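Local coordinates for protein glycerol dehydrogenase (Bacillus coagulans, PDB 6CSJ) that probably oxidises glycerol and related polyols with NAD+ and, in this doubly substituted form, has acquired D-lactate dehydrogenase activity, at residues A[207-212]-A[231-236]; A[116-121]-A[155-160]; A[260-265]-A[322-327]. The protein carries 2 engineered substitutions. One frame throughout, in Å; residues are numbered along the deposited sequence.

Interaction 1 of 3, residues A[207-212]-A[231-236]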
loop_
_atom_site.group_PDB
_atom_site.type_symbol
_atom_site.label_atom_id
_atom_site.label_comp_id
_atom_site.label_asym_id
_atom_site.label_seq_id
_atom_site.Cartn_x
_atom_site.Cartn_y
_atom_site.Cartn_z
ATOM N N TYR A 207 7.378 -2.053 -11.655
ATOM C CA TYR A 207 6.804 -3.103 -12.511
ATOM C C TYR A 207 7.845 -4.142 -12.945
ATOM O O TYR A 207 7.636 -5.343 -12.780
ATOM C CB TYR A 207 6.131 -2.501 -13.768
ATOM C CG TYR A 207 5.577 -3.566 -14.696
ATOM C CD1 TYR A 207 4.424 -4.284 -14.360
ATOM C CD2 TYR A 207 6.244 -3.906 -15.875
ATOM C CE1 TYR A 207 3.932 -5.274 -15.189
ATOM C CE2 TYR A 207 5.755 -4.908 -16.716
ATOM C CZ TYR A 207 4.607 -5.587 -16.368
ATOM O OH TYR A 207 4.144 -6.575 -17.192
ATOM N N ASP A 208 8.949 -3.665 -13.502
ATOM C CA ASP A 208 10.044 -4.532 -13.945
ATOM C C ASP A 208 10.573 -5.438 -12.830
ATOM O O ASP A 208 10.885 -6.605 -13.084
ATOM C CB ASP A 208 11.212 -3.706 -14.488
ATOM C CG ASP A 208 10.889 -3.003 -15.798
ATOM O OD1 ASP A 208 9.871 -3.317 -16.429
ATOM O OD2 ASP A 208 11.674 -2.118 -16.197
ATOM N N THR A 209 10.676 -4.893 -11.619
ATOM C CA THR A 209 11.139 -5.651 -10.456
ATOM C C THR A 209 10.145 -6.760 -10.081
ATOM O O THR A 209 10.562 -7.862 -9.750
ATOM C CB THR A 209 11.415 -4.735 -9.231
ATOM O OG1 THR A 209 12.345 -3.701 -9.590
ATOM C CG2 THR A 209 11.990 -5.519 -8.073
ATOM N N GLN A 210 8.844 -6.487 -10.171
ATOM C CA GLN A 210 7.843 -7.529 -9.909
ATOM C C GLN A 210 8.003 -8.698 -10.880
ATOM O O GLN A 210 8.056 -9.851 -10.446
ATOM C CB GLN A 210 6.409 -6.990 -9.991
ATOM C CG GLN A 210 6.061 -5.884 -9.005
ATOM C CD GLN A 210 6.288 -6.268 -7.549
ATOM O OE1 GLN A 210 6.065 -7.420 -7.160
ATOM N NE2 GLN A 210 6.725 -5.301 -6.735
ATOM N N ILE A 211 8.118 -8.390 -12.175
ATOM C CA ILE A 211 8.228 -9.417 -13.224
ATOM C C ILE A 211 9.510 -10.254 -13.047
ATOM O O ILE A 211 9.451 -11.481 -13.056
ATOM C CB ILE A 211 8.161 -8.794 -14.664
ATOM C CG1 ILE A 211 6.831 -8.059 -14.903
ATOM C CG2 ILE A 211 8.384 -9.844 -15.753
ATOM C CD1 ILE A 211 5.577 -8.859 -14.603
ATOM N N LEU A 212 10.645 -9.589 -12.845
ATOM C CA LEU A 212 11.935 -10.281 -12.693
ATOM C C LEU A 212 12.124 -11.028 -11.365
ATOM O O LEU A 212 12.762 -12.084 -11.342
ATOM C CB LEU A 212 13.095 -9.281 -12.903
ATOM C CG LEU A 212 13.210 -8.676 -14.323
ATOM C CD1 LEU A 212 14.191 -7.509 -14.371
ATOM C CD2 LEU A 212 13.608 -9.747 -15.351
ATOM N N GLU A 231 14.500 -8.778 -0.565
ATOM C CA GLU A 231 14.929 -7.388 -0.354
ATOM C C GLU A 231 14.458 -6.466 -1.479
ATOM O O GLU A 231 13.918 -5.395 -1.212
ATOM C CB GLU A 231 16.458 -7.276 -0.189
ATOM C CG GLU A 231 17.027 -7.930 1.080
ATOM C CD GLU A 231 16.887 -7.101 2.361
ATOM O OE1 GLU A 231 16.713 -5.864 2.295
ATOM O OE2 GLU A 231 16.967 -7.710 3.456
ATOM N N LYS A 232 14.636 -6.882 -2.732
ATOM C CA LYS A 232 14.237 -6.039 -3.866
ATOM C C LYS A 232 12.724 -5.858 -3.969
ATOM O O LYS A 232 12.258 -4.773 -4.321
ATOM C CB LYS A 232 14.786 -6.594 -5.179
ATOM C CG LYS A 232 16.259 -6.326 -5.375
ATOM C CD LYS A 232 16.727 -6.912 -6.689
ATOM C CE LYS A 232 18.227 -6.795 -6.890
ATOM N NZ LYS A 232 18.659 -7.829 -7.868
ATOM N N ILE A 233 11.976 -6.926 -3.676
ATOM C CA ILE A 233 10.518 -6.888 -3.695
ATOM C C ILE A 233 9.971 -6.007 -2.572
ATOM O O ILE A 233 9.021 -5.262 -2.791
ATOM C CB ILE A 233 9.911 -8.313 -3.651
ATOM C CG1 ILE A 233 10.006 -8.971 -5.038
ATOM C CG2 ILE A 233 8.466 -8.326 -3.158
ATOM C CD1 ILE A 233 9.249 -8.276 -6.165
ATOM N N ILE A 234 10.561 -6.082 -1.382
ATOM C CA ILE A 234 10.142 -5.213 -0.282
ATOM C C ILE A 234 10.345 -3.740 -0.651
ATOM O O ILE A 234 9.456 -2.928 -0.414
ATOM C CB ILE A 234 10.830 -5.611 1.048
ATOM C CG1 ILE A 234 10.174 -6.916 1.558
ATOM C CG2 ILE A 234 10.705 -4.498 2.082
ATOM C CD1 ILE A 234 10.837 -7.537 2.767
ATOM N N GLU A 235 11.489 -3.411 -1.253
ATOM C CA GLU A 235 11.746 -2.054 -1.736
ATOM C C GLU A 235 10.715 -1.664 -2.816
ATOM O O GLU A 235 10.150 -0.564 -2.767
ATOM C CB GLU A 235 13.177 -1.908 -2.284
ATOM C CG GLU A 235 13.532 -0.465 -2.639
ATOM C CD GLU A 235 14.828 -0.282 -3.406
ATOM O OE1 GLU A 235 15.756 -1.125 -3.309
ATOM O OE2 GLU A 235 14.919 0.755 -4.105
ATOM N N ALA A 236 10.465 -2.564 -3.769
ATOM C CA ALA A 236 9.498 -2.302 -4.842
ATOM C C ALA A 236 8.055 -2.124 -4.342
ATOM O O ALA A 236 7.356 -1.193 -4.757
ATOM C CB ALA A 236 9.566 -3.401 -5.892
#

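Interaction 2 of 3, residues A[116-121]-A[155-160]. Engineered in segment 116-121: N121 (natural residue Asp).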
loop_
_atom_site.group_PDB
_atom_site.type_symbol
_atom_site.label_atom_id
_atom_site.label_comp_id
_atom_site.label_asym_id
_atom_site.label_seq_id
_atom_site.Cartn_x
_atom_site.Cartn_y
_atom_site.Cartn_z
ATOM N N THR A 116 5.412 -4.045 9.680
ATOM C CA THR A 116 5.780 -5.427 9.942
ATOM C C THR A 116 5.366 -6.356 8.794
ATOM O O THR A 116 5.581 -7.575 8.868
ATOM C CB THR A 116 5.128 -5.914 11.249
ATOM O OG1 THR A 116 3.717 -5.717 11.166
ATOM C CG2 THR A 116 5.667 -5.140 12.425
ATOM N N ILE A 117 4.756 -5.779 7.755
ATOM C CA ILE A 117 4.363 -6.491 6.530
ATOM C C ILE A 117 4.616 -5.550 5.357
ATOM O O ILE A 117 4.738 -4.332 5.548
ATOM C CB ILE A 117 2.870 -6.907 6.558
ATOM C CG1 ILE A 117 1.944 -5.660 6.468
ATOM C CG2 ILE A 117 2.588 -7.778 7.785
ATOM C CD1 ILE A 117 0.495 -5.884 6.857
ATOM N N ALA A 118 4.690 -6.108 4.156
ATOM C CA ALA A 118 4.925 -5.328 2.935
ATOM C C ALA A 118 3.850 -5.699 1.913
ATOM O O ALA A 118 4.135 -6.251 0.854
ATOM C CB ALA A 118 6.316 -5.578 2.402
ATOM N N SER A 119 2.609 -5.357 2.270
ATOM C CA SER A 119 1.400 -5.760 1.551
ATOM C C SER A 119 0.675 -4.634 0.801
ATOM O O SER A 119 -0.260 -4.908 0.047
ATOM C CB SER A 119 0.418 -6.387 2.553
ATOM O OG SER A 119 0.074 -5.440 3.552
ATOM N N THR A 120 1.050 -3.380 1.042
ATOM C CA THR A 120 0.470 -2.262 0.293
ATOM C C THR A 120 1.540 -1.187 0.096
ATOM O O THR A 120 2.604 -1.227 0.722
ATOM C CB THR A 120 -0.773 -1.618 0.993
ATOM O OG1 THR A 120 -0.359 -0.692 2.031
ATOM C CG2 THR A 120 -1.742 -2.669 1.613
ATOM N N ASN A 121 1.233 -0.215 -0.759
ATOM C CA ASN A 121 2.104 0.944 -0.955
ATOM C C ASN A 121 1.700 2.176 -0.106
ATOM O O ASN A 121 2.175 3.281 -0.352
ATOM C CB ASN A 121 2.211 1.288 -2.450
ATOM C CG ASN A 121 0.876 1.667 -3.077
ATOM O OD1 ASN A 121 -0.103 1.910 -2.390
ATOM N ND2 ASN A 121 0.846 1.709 -4.399
ATOM N N LYS A 155 13.765 -8.875 8.265
ATOM C CA LYS A 155 13.701 -10.089 9.070
ATOM C C LYS A 155 12.332 -10.232 9.720
ATOM O O LYS A 155 11.729 -11.294 9.664
ATOM C CB LYS A 155 14.793 -10.079 10.148
ATOM C CG LYS A 155 14.970 -11.398 10.880
ATOM C CD LYS A 155 15.702 -11.210 12.211
ATOM C CE LYS A 155 16.117 -12.544 12.796
ATOM N NZ LYS A 155 17.244 -12.385 13.755
ATOM N N VAL A 156 11.837 -9.158 10.328
ATOM C CA VAL A 156 10.490 -9.161 10.901
ATOM C C VAL A 156 9.443 -9.376 9.805
ATOM O O VAL A 156 8.543 -10.197 9.981
ATOM C CB VAL A 156 10.199 -7.874 11.703
ATOM C CG1 VAL A 156 8.726 -7.796 12.109
ATOM C CG2 VAL A 156 11.103 -7.804 12.927
ATOM N N ILE A 157 9.588 -8.673 8.680
ATOM C CA ILE A 157 8.627 -8.759 7.566
ATOM C C ILE A 157 8.525 -10.167 6.975
ATOM O O ILE A 157 7.422 -10.629 6.653
ATOM C CB ILE A 157 8.941 -7.724 6.454
ATOM C CG1 ILE A 157 8.672 -6.304 6.970
ATOM C CG2 ILE A 157 8.124 -7.979 5.181
ATOM C CD1 ILE A 157 9.437 -5.235 6.232
ATOM N N ALA A 158 9.661 -10.845 6.850
ATOM C CA ALA A 158 9.679 -12.203 6.318
ATOM C C ALA A 158 8.940 -13.219 7.208
ATOM O O ALA A 158 8.511 -14.254 6.711
ATOM C CB ALA A 158 11.117 -12.659 6.063
ATOM N N SER A 159 8.786 -12.937 8.504
ATOM C CA SER A 159 8.001 -13.814 9.399
ATOM C C SER A 159 6.477 -13.778 9.142
ATOM O O SER A 159 5.757 -14.672 9.600
ATOM C CB SER A 159 8.285 -13.523 10.878
ATOM O OG SER A 159 7.456 -12.485 11.374
ATOM N N ALA A 160 5.985 -12.762 8.423
ATOM C CA ALA A 160 4.568 -12.704 8.011
ATOM C C ALA A 160 4.220 -13.787 6.981
ATOM O O ALA A 160 5.099 -14.253 6.276
ATOM C CB ALA A 160 4.242 -11.327 7.447
#

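Interaction 3 of 3, residues A[260-265]-A[322-327]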
loop_
_atom_site.group_PDB
_atom_site.type_symbol
_atom_site.label_atom_id
_atom_site.label_comp_id
_atom_site.label_asym_id
_atom_site.label_seq_id
_atom_site.Cartn_x
_atom_site.Cartn_y
_atom_site.Cartn_z
ATOM N N LEU A 260 -15.266 -2.679 -6.295
ATOM C CA LEU A 260 -15.457 -4.081 -5.923
ATOM C C LEU A 260 -15.996 -4.291 -4.500
ATOM O O LEU A 260 -16.468 -5.389 -4.187
ATOM C CB LEU A 260 -14.162 -4.885 -6.139
ATOM C CG LEU A 260 -13.868 -5.188 -7.644
ATOM C CD1 LEU A 260 -12.442 -5.600 -7.856
ATOM C CD2 LEU A 260 -14.751 -6.293 -8.179
ATOM N N THR A 261 -15.953 -3.242 -3.653
ATOM C CA THR A 261 -16.532 -3.302 -2.293
ATOM C C THR A 261 -18.028 -3.688 -2.312
ATOM O O THR A 261 -18.525 -4.295 -1.377
ATOM C CB THR A 261 -16.357 -1.976 -1.527
ATOM O OG1 THR A 261 -16.622 -2.219 -0.152
ATOM C CG2 THR A 261 -17.324 -0.931 -2.033
ATOM N N VAL A 262 -18.722 -3.319 -3.390
ATOM C CA VAL A 262 -20.109 -3.724 -3.661
ATOM C C VAL A 262 -20.296 -5.245 -3.611
ATOM O O VAL A 262 -21.329 -5.720 -3.157
ATOM C CB VAL A 262 -20.570 -3.204 -5.052
ATOM C CG1 VAL A 262 -21.894 -3.834 -5.489
ATOM C CG2 VAL A 262 -20.670 -1.679 -5.065
ATOM N N LEU A 263 -19.324 -5.997 -4.119
ATOM C CA LEU A 263 -19.352 -7.461 -4.050
ATOM C C LEU A 263 -18.841 -7.955 -2.683
ATOM O O LEU A 263 -17.637 -7.950 -2.413
ATOM C CB LEU A 263 -18.531 -8.059 -5.194
ATOM C CG LEU A 263 -18.980 -7.684 -6.604
ATOM C CD1 LEU A 263 -18.034 -8.241 -7.645
ATOM C CD2 LEU A 263 -20.400 -8.199 -6.882
ATOM N N GLU A 264 -19.783 -8.369 -1.840
ATOM C CA GLU A 264 -19.513 -8.802 -0.459
ATOM C C GLU A 264 -18.525 -9.973 -0.364
ATOM O O GLU A 264 -17.675 -10.002 0.526
ATOM C CB GLU A 264 -20.837 -9.165 0.254
ATOM C CG GLU A 264 -21.740 -10.142 -0.492
ATOM C CD GLU A 264 -23.231 -9.859 -0.320
ATOM O OE1 GLU A 264 -23.687 -8.691 -0.396
ATOM O OE2 GLU A 264 -23.942 -10.839 -0.117
ATOM N N GLU A 265 -18.633 -10.922 -1.297
ATOM C CA GLU A 265 -17.676 -12.048 -1.399
ATOM C C GLU A 265 -16.194 -11.631 -1.526
ATOM O O GLU A 265 -15.317 -12.430 -1.205
ATOM C CB GLU A 265 -18.004 -12.976 -2.585
ATOM C CG GLU A 265 -19.444 -13.357 -2.826
ATOM C CD GLU A 265 -20.090 -12.600 -3.988
ATOM O OE1 GLU A 265 -20.356 -11.372 -3.876
ATOM O OE2 GLU A 265 -20.357 -13.248 -5.004
ATOM N N LEU A 322 -22.592 -6.279 -10.855
ATOM C CA LEU A 322 -21.440 -5.796 -11.623
ATOM C C LEU A 322 -21.642 -4.400 -12.201
ATOM O O LEU A 322 -20.682 -3.647 -12.301
ATOM C CB LEU A 322 -21.042 -6.818 -12.699
ATOM C CG LEU A 322 -20.380 -8.079 -12.124
ATOM C CD1 LEU A 322 -20.299 -9.179 -13.160
ATOM C CD2 LEU A 322 -18.996 -7.763 -11.591
ATOM N N ARG A 323 -22.884 -4.041 -12.544
ATOM C CA ARG A 323 -23.223 -2.650 -12.910
ATOM C C ARG A 323 -22.934 -1.696 -11.754
ATOM O O ARG A 323 -22.400 -0.604 -11.968
ATOM C CB ARG A 323 -24.704 -2.497 -13.289
ATOM C CG ARG A 323 -25.145 -3.220 -14.544
ATOM C CD ARG A 323 -25.042 -2.381 -15.791
ATOM N NE ARG A 323 -25.125 -3.231 -16.984
ATOM C CZ ARG A 323 -24.626 -2.939 -18.188
ATOM N NH1 ARG A 323 -23.980 -1.788 -18.420
ATOM N NH2 ARG A 323 -24.774 -3.817 -19.175
ATOM N N LYS A 324 -23.313 -2.098 -10.538
ATOM C CA LYS A 324 -23.066 -1.275 -9.346
ATOM C C LYS A 324 -21.563 -1.093 -9.105
ATOM O O LYS A 324 -21.118 0.019 -8.765
ATOM C CB LYS A 324 -23.740 -1.858 -8.102
ATOM C CG LYS A 324 -25.259 -1.790 -8.079
ATOM C CD LYS A 324 -25.791 -2.653 -6.927
ATOM C CE LYS A 324 -27.252 -3.094 -7.097
ATOM N NZ LYS A 324 -28.153 -1.926 -6.919
ATOM N N VAL A 325 -20.793 -2.169 -9.305
ATOM C CA VAL A 325 -19.324 -2.096 -9.243
ATOM C C VAL A 325 -18.794 -1.027 -10.215
ATOM O O VAL A 325 -17.980 -0.181 -9.836
ATOM C CB VAL A 325 -18.656 -3.463 -9.551
ATOM C CG1 VAL A 325 -17.145 -3.321 -9.685
ATOM C CG2 VAL A 325 -18.980 -4.502 -8.480
ATOM N N ALA A 326 -19.273 -1.073 -11.454
ATOM C CA ALA A 326 -18.879 -0.114 -12.478
ATOM C C ALA A 326 -19.303 1.315 -12.151
ATOM O O ALA A 326 -18.528 2.258 -12.358
ATOM C CB ALA A 326 -19.449 -0.531 -13.830
ATOM N N GLU A 327 -20.531 1.468 -11.655
ATOM C CA GLU A 327 -21.055 2.787 -11.253
ATOM C C GLU A 327 -20.237 3.384 -10.118
ATOM O O GLU A 327 -19.829 4.551 -10.202
ATOM C CB GLU A 327 -22.549 2.729 -10.895
ATOM C CG GLU A 327 -23.478 3.142 -12.047
ATOM C CD GLU A 327 -24.647 2.186 -12.271
ATOM O OE1 GLU A 327 -25.293 1.770 -11.277
ATOM O OE2 GLU A 327 -24.915 1.856 -13.451
#

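Interaction 1 of 3, residues A[207-212]-A[231-236]
The flat amide of Q210 meets I233 and A236 on one side of its plane: I233 CD1 stands above it, 3.4 Å from Q210 OE1, while A236 CB, lower and nearer the nitrogen end, lies 3.5 Å from Q210 NE2. The other flat group, the ring of Y207, belongs to the far side of the same helix; I211 CG1 sits 3.6 Å above the plane of one face, toward the rim, and F177 meets the ring edge-to-face. A bend in the Q210 chain at CB-CG (chi2 -57°) brings its amide across to the partner helix. There NE2 bonds to OD1 of N237, which fixes the rotation of the amide, whereas OE1 is buried with no polar partner in the model. With Q210 replaced by an alanine, N237 OD1 would probably lose this donor and a gap would open beside I233 and A236. T209 supplies the other half of the contact. With its methyl anti to the backbone N (chi1 -55° for OG1), CG2 lies 3.9 Å from A236 CB and 3.8 Å from K232 O, and OG1 turns back to bond L205 O within its own helix. The small A236 lets the backbones approach, with T209 CA and A236 CA 6.7 Å apart. The segment axes come within 9.5 Å at 147° between their directions, and no hydrogen bond joins the two segments. Helices 197-221 and 228-248, consecutive in sequence and joined by a short connection, thus form an antiparallel helical hairpin, part of the helical domain characteristic of iron-containing alcohol dehydrogenases.

Interaction 2 of 3, residues A[116-121]-A[155-160]
I157 faces the loop with both branches, each set against a different part of the chain T116-A118. Its CG1 lies beside the T116 peptide, 3.8 Å from T116 C, while CG2, anti to the backbone N, reaches A118 CB at 4.1 Å. Beside the CG1 contact the backbones nearly touch: I157 CA-H points almost straight at T116 O, with CA and O 3.5 Å apart and an angle of 171° at the hydrogen. On one flank the side chains of T116 and V156 cross obliquely, with CG2 of T116 4.1 Å from CG1 of V156. On the other, I117 holds CG1 between its backbone N and carbonyl carbon (chi1 69°), and CG2 is the branch that meets A160 CB, at 3.9 Å. A160 follows a turn in which V156 O accepts from both S159 N and S159 OG, the latter 2.9 Å from V156 O and in the carbonyl plane; this double acceptance closes the turn just before A160, whose CB points toward the loop. The two segments leave the ends of neighbouring parallel strands, 111-115 and 149-153. Beyond the contact the loop runs on to the engineered N121, whose ND2 bonds to S241 OG. With aliphatic groups and one CA-H···O contact but no conventional hydrogen bond across the interface, the fit rests on shape, and I157 offers the T116 carbonyl a weak C-H donor, not a conventional bond.

Interaction 3 of 3, residues A[260-265]-A[322-327]
The turn 260-265, with helical backbone angles but not the regular helix bonds in 260-262, and passing into 3-10 geometry at its end, lies against helix 322-327 with L260 CA and V325 CA 5.5 Å apart. V325 is central to the contact, each of its methyls meeting a different part of the turn. CG1, anti to its backbone N (chi1 172°), faces the start of the turn, 3.9 Å from L260 N and 4.1 Å from L260 CD2. CG2 points at L263, 3.7 Å from L263 CG, with V262 CB close by at 4.0 Å. L263 comes at about a right angle to V325, and its CD1 goes on to L322 CD2 at 4.1 Å. V262 likewise lies across K324, its CG1 3.8 Å from K324 CB, while the lysine chain leads its amine away. The turn is held by its own backbone bond from L263 N to L260 O, and by T266 OG1, which bonds the carbonyl oxygens of both L260 and L263. Helix 345-365 packs on L322 and V325 through Y349, I352 and V353, so helix 319-329 lies between it and the turn linking helices 252-259 and 271-285.

Overall arrangement
Interactions 1 and 2 meet directly: I234 CD1, on helix 228-248, packs 3.7 Å from I157 CG2, so the helical hairpin packs against the loop and helix that leave the parallel sheet. Interaction 1 is a buried helix-helix contact. Interaction 3 stands apart, its centre about 30 Å from that of interaction 1, at the periphery of the helical part, yet it too is mostly buried. Interaction 2, closest to the centre of the chain, is only partly buried. None of the three has a conventional hydrogen bond across it. Interaction 1 brings an amide into its interface, interaction 2 adds a CA-H···O contact between backbones to its aliphatic packing, and interaction 3 relies on branched aliphatic side chains.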